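Local coordinates for protein separin (Saccharomyces cerevisiae, PDB 5U1T) that is a caspase-like cysteine protease that triggers anaphase by cleaving the Mcd1/Scc1 subunit of cohesin and is held inactive by securin for most of the cell cycle, at residues A[578-581]-A[582-586]; A[566-569]-A[570-574]. All coordinates share one frame; numbering follows the deposited sequence.

Contact 1: residues A[578-581]-A[582-586]; sequences LSKI and TKLYI
Leu578 and Thr582 open a run of i to i+4 backbone bonds through the first turns of the alpha-helix 578-590, within the helical domain of separase. Thr582 N gives its hydrogen to Leu578 O, Lys583 N to Ser579 O, Leu584 N to Lys580 O and Tyr585 N to Ile581 O, the last pair 2.9 Å apart.

The first carbonyl is gripped twice. Besides the amide, the hydroxyl of Thr582 donates back, OG1 lying 2.6 Å from Leu578 O, and the two donors reach that oxygen from opposite faces of its carbonyl plane. The torsion explains this: with chi1 at -49°, OG1 stands beside the backbone N and can fold back over the preceding turn, and the hydroxyl of this buried threonine finds its acceptor within its own helix. Leu578 runs alongside the threonine, both side chains pointing the same way and both touching Leu615 of helix 602-617.

On another side of the helix, Ile581 packs on Ile562 and Leu565 of helix 557-572. Tyr585 sets CB against Ile581 O at 3.3 Å, then sends its ring away from the preceding turn, edge-to-face with Phe607, and its OH is hydrogen-bonded to Glu604. The Lys583 chain, bent at chi2 and chi4, lays CD 3.8 Å from Ser579 O.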
loop_
_atom_site.group_PDB
_atom_site.type_symbol
_atom_site.label_atom_id
_atom_site.label_comp_id
_atom_site.label_asym_id
_atom_site.label_seq_id
_atom_site.Cartn_x
_atom_site.Cartn_y
_atom_site.Cartn_z
ATOM N N LEU A 578 7.973 14.471 12.307
ATOM C CA LEU A 578 6.606 13.955 12.306
ATOM C C LEU A 578 5.930 14.068 13.671
ATOM O O LEU A 578 4.789 14.544 13.792
ATOM C CB LEU A 578 6.593 12.494 11.845
ATOM C CG LEU A 578 5.232 11.847 11.606
ATOM C CD1 LEU A 578 4.242 12.846 11.046
ATOM C CD2 LEU A 578 5.370 10.679 10.641
ATOM N N SER A 579 6.637 13.612 14.694
ATOM C CA SER A 579 6.102 13.611 16.038
ATOM C C SER A 579 5.952 15.045 16.613
ATOM O O SER A 579 4.896 15.409 17.153
ATOM C CB SER A 579 6.997 12.747 16.914
ATOM O OG SER A 579 6.532 12.779 18.237
ATOM N N LYS A 580 7.006 15.847 16.485
ATOM C CA LYS A 580 6.982 17.273 16.848
ATOM C C LYS A 580 5.738 17.982 16.305
ATOM O O LYS A 580 4.994 18.590 17.067
ATOM C CB LYS A 580 8.242 17.984 16.328
ATOM C CG LYS A 580 8.975 18.830 17.359
ATOM C CD LYS A 580 9.216 20.280 16.856
ATOM C CE LYS A 580 9.733 21.181 18.012
ATOM N NZ LYS A 580 9.968 22.642 17.655
ATOM N N ILE A 581 5.498 17.868 14.997
ATOM C CA ILE A 581 4.408 18.610 14.376
ATOM C C ILE A 581 3.024 17.984 14.575
ATOM O O ILE A 581 2.033 18.697 14.548
ATOM C CB ILE A 581 4.658 18.831 12.849
ATOM C CG1 ILE A 581 4.515 17.547 12.052
ATOM C CG2 ILE A 581 6.027 19.448 12.607
ATOM C CD1 ILE A 581 4.903 17.698 10.615
ATOM N N THR A 582 2.928 16.682 14.802
ATOM C CA THR A 582 1.627 16.100 15.126
ATOM C C THR A 582 1.185 16.598 16.497
ATOM O O THR A 582 0.002 16.826 16.742
ATOM C CB THR A 582 1.643 14.555 15.132
ATOM O OG1 THR A 582 2.266 14.073 13.938
ATOM C CG2 THR A 582 0.229 14.006 15.207
ATOM N N LYS A 583 2.139 16.782 17.395
ATOM C CA LYS A 583 1.794 17.256 18.719
ATOM C C LYS A 583 1.450 18.719 18.672
ATOM O O LYS A 583 0.472 19.151 19.290
ATOM C CB LYS A 583 2.931 17.001 19.693
ATOM C CG LYS A 583 2.675 15.772 20.529
ATOM C CD LYS A 583 3.940 15.022 20.852
ATOM C CE LYS A 583 3.591 13.637 21.432
ATOM N NZ LYS A 583 2.552 13.701 22.549
ATOM N N LEU A 584 2.252 19.476 17.927
ATOM C CA LEU A 584 1.999 20.896 17.716
ATOM C C LEU A 584 0.606 21.140 17.179
ATOM O O LEU A 584 -0.123 21.995 17.688
ATOM C CB LEU A 584 3.028 21.487 16.762
ATOM C CG LEU A 584 4.197 22.066 17.537
ATOM C CD1 LEU A 584 5.360 22.329 16.629
ATOM C CD2 LEU A 584 3.716 23.323 18.207
ATOM N N TYR A 585 0.240 20.368 16.166
ATOM C CA TYR A 585 -1.053 20.520 15.534
ATOM C C TYR A 585 -2.183 20.206 16.492
ATOM O O TYR A 585 -3.197 20.906 16.500
ATOM C CB TYR A 585 -1.154 19.635 14.296
ATOM C CG TYR A 585 -2.485 19.722 13.589
ATOM C CD1 TYR A 585 -2.845 20.861 12.888
ATOM C CD2 TYR A 585 -3.371 18.653 13.610
ATOM C CE1 TYR A 585 -4.059 20.940 12.245
ATOM C CE2 TYR A 585 -4.578 18.717 12.970
ATOM C CZ TYR A 585 -4.924 19.866 12.282
ATOM O OH TYR A 585 -6.143 19.935 11.641
ATOM N N ILE A 586 -2.009 19.173 17.312
ATOM C CA ILE A 586 -3.053 18.792 18.252
ATOM C C ILE A 586 -3.230 19.843 19.349
ATOM O O ILE A 586 -4.358 20.203 19.686
ATOM C CB ILE A 586 -2.772 17.416 18.907
ATOM C CG1 ILE A 586 -2.878 16.291 17.873
ATOM C CG2 ILE A 586 -3.743 17.144 20.064
ATOM C CD1 ILE A 586 -2.690 14.915 18.477
#

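Contact 2: residues A[566-569]-A[570-574]; sequences LNLD and MSKHL
Leu566 O takes the amide hydrogen of Met570 in the carbonyl plane, 3.0 Å from Met570 N and nearly straight at 173°. Its side chain meets the same residue: CG lies 4.3 Å from Met570 SD, an apolar contact, and the methionine chain bends at chi3. Asn567 O accepts from Ser571 N one residue further on. Leu568 O has two donors, Lys572 N at 3.0 Å and Ser571 OG at 2.6 Å. With chi1 at 85°, OG sits between the backbone N and the carbonyl carbon, facing that oxygen. Replacing Ser571 with an alanine removes the hydroxyl, and Leu568 O is likely to be left without that grip while keeping the Lys572 amide. Leu568 also runs beside the extended Lys572 chain, CD1 against CE at 4.1 Å.

Here helix 557-572 ends in a Schellman motif, with His573 at positive phi and its N bonded to Met570 O. Asp569 O takes the motif's longer bond, from Leu574 N at 3.1 Å, the donor lying above the carbonyl plane. The carboxylate of Asp569 looks onward: OD2 accepts from the backbone N of Asn577, across the turn, while CB rests 3.5 Å from Leu574 O.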
loop_
_atom_site.group_PDB
_atom_site.type_symbol
_atom_site.label_atom_id
_atom_site.label_comp_id
_atom_site.label_asym_id
_atom_site.label_seq_id
_atom_site.Cartn_x
_atom_site.Cartn_y
_atom_site.Cartn_z
ATOM N N LEU A 566 5.859 18.820 7.488
ATOM C CA LEU A 566 5.327 17.555 7.036
ATOM C C LEU A 566 5.773 17.227 5.615
ATOM O O LEU A 566 6.370 16.176 5.355
ATOM C CB LEU A 566 3.813 17.568 7.099
ATOM C CG LEU A 566 3.242 16.257 6.581
ATOM C CD1 LEU A 566 3.380 15.215 7.668
ATOM C CD2 LEU A 566 1.801 16.406 6.112
ATOM N N ASN A 567 5.491 18.147 4.699
ATOM C CA ASN A 567 5.776 17.921 3.291
ATOM C C ASN A 567 7.265 17.948 2.998
ATOM O O ASN A 567 7.723 17.245 2.108
ATOM C CB ASN A 567 5.028 18.930 2.429
ATOM C CG ASN A 567 3.564 18.579 2.270
ATOM O OD1 ASN A 567 2.732 18.945 3.106
ATOM N ND2 ASN A 567 3.237 17.865 1.196
ATOM N N LEU A 568 8.021 18.725 3.763
ATOM C CA LEU A 568 9.484 18.688 3.674
ATOM C C LEU A 568 10.042 17.293 4.030
ATOM O O LEU A 568 10.800 16.698 3.247
ATOM C CB LEU A 568 10.106 19.757 4.582
ATOM C CG LEU A 568 11.641 19.732 4.699
ATOM C CD1 LEU A 568 12.318 20.063 3.387
ATOM C CD2 LEU A 568 12.141 20.675 5.773
ATOM N N ASP A 569 9.646 16.793 5.206
ATOM C CA ASP A 569 9.939 15.423 5.646
ATOM C C ASP A 569 9.636 14.382 4.580
ATOM O O ASP A 569 10.518 13.618 4.200
ATOM C CB ASP A 569 9.151 15.077 6.904
ATOM C CG ASP A 569 9.886 15.452 8.156
ATOM O OD1 ASP A 569 11.054 15.868 8.031
ATOM O OD2 ASP A 569 9.310 15.332 9.263
ATOM N N MET A 570 8.391 14.353 4.113
ATOM C CA MET A 570 8.002 13.395 3.109
ATOM C C MET A 570 8.889 13.535 1.884
ATOM O O MET A 570 9.357 12.540 1.327
ATOM C CB MET A 570 6.532 13.565 2.750
ATOM C CG MET A 570 5.599 13.098 3.839
ATOM S SD MET A 570 3.905 13.452 3.385
ATOM C CE MET A 570 3.117 11.871 3.435
ATOM N N SER A 571 9.183 14.757 1.492
ATOM C CA SER A 571 10.013 14.958 0.327
ATOM C C SER A 571 11.395 14.385 0.495
ATOM O O SER A 571 12.012 13.954 -0.453
ATOM C CB SER A 571 10.098 16.424 -0.016
ATOM O OG SER A 571 11.096 17.050 0.725
ATOM N N LYS A 572 11.897 14.411 1.707
ATOM C CA LYS A 572 13.224 13.856 1.959
ATOM C C LYS A 572 13.179 12.396 2.441
ATOM O O LYS A 572 14.217 11.815 2.765
ATOM C CB LYS A 572 13.969 14.695 2.997
ATOM C CG LYS A 572 14.471 16.042 2.538
ATOM C CD LYS A 572 15.145 16.787 3.727
ATOM C CE LYS A 572 15.862 18.095 3.290
ATOM N NZ LYS A 572 16.251 19.058 4.401
ATOM N N HIS A 573 11.978 11.825 2.493
ATOM C CA HIS A 573 11.744 10.473 3.033
ATOM C C HIS A 573 12.286 10.261 4.449
ATOM O O HIS A 573 13.090 9.359 4.693
ATOM C CB HIS A 573 12.327 9.432 2.100
ATOM C CG HIS A 573 11.947 9.654 0.676
ATOM N ND1 HIS A 573 12.867 9.953 -0.303
ATOM C CD2 HIS A 573 10.738 9.679 0.076
ATOM C CE1 HIS A 573 12.242 10.117 -1.452
ATOM N NE2 HIS A 573 10.949 9.945 -1.252
ATOM N N LEU A 574 11.815 11.095 5.367
ATOM C CA LEU A 574 12.168 11.019 6.768
ATOM C C LEU A 574 10.950 11.310 7.645
ATOM O O LEU A 574 9.866 11.624 7.148
ATOM C CB LEU A 574 13.278 12.002 7.096
ATOM C CG LEU A 574 14.548 11.911 6.261
ATOM C CD1 LEU A 574 15.418 13.063 6.649
ATOM C CD2 LEU A 574 15.280 10.602 6.470
#

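Overall arrangement
Going from the N terminus, contact 2 (566-574) comes first, at the C-terminal end of helix 557-572, and closes before contact 1 (578-586) opens helix 578-590. Both are local, so they lie in series, neither nesting nor crossing, and neither closes a long loop. Their centres are 14 Å apart, and the two helices pack side by side after the short turn between them: Ile581 CD1 approaches Leu566 N at 3.5 Å, and Leu578 CD1 approaches Leu566 CD1. Helix 602-617 covers both, meeting Met570 and Leu578 through Tyr614. Contact 2 also touches helix 782-805 and a second protein chain, probably the inhibitor securin, whereas contact 1 meets helix 621-633.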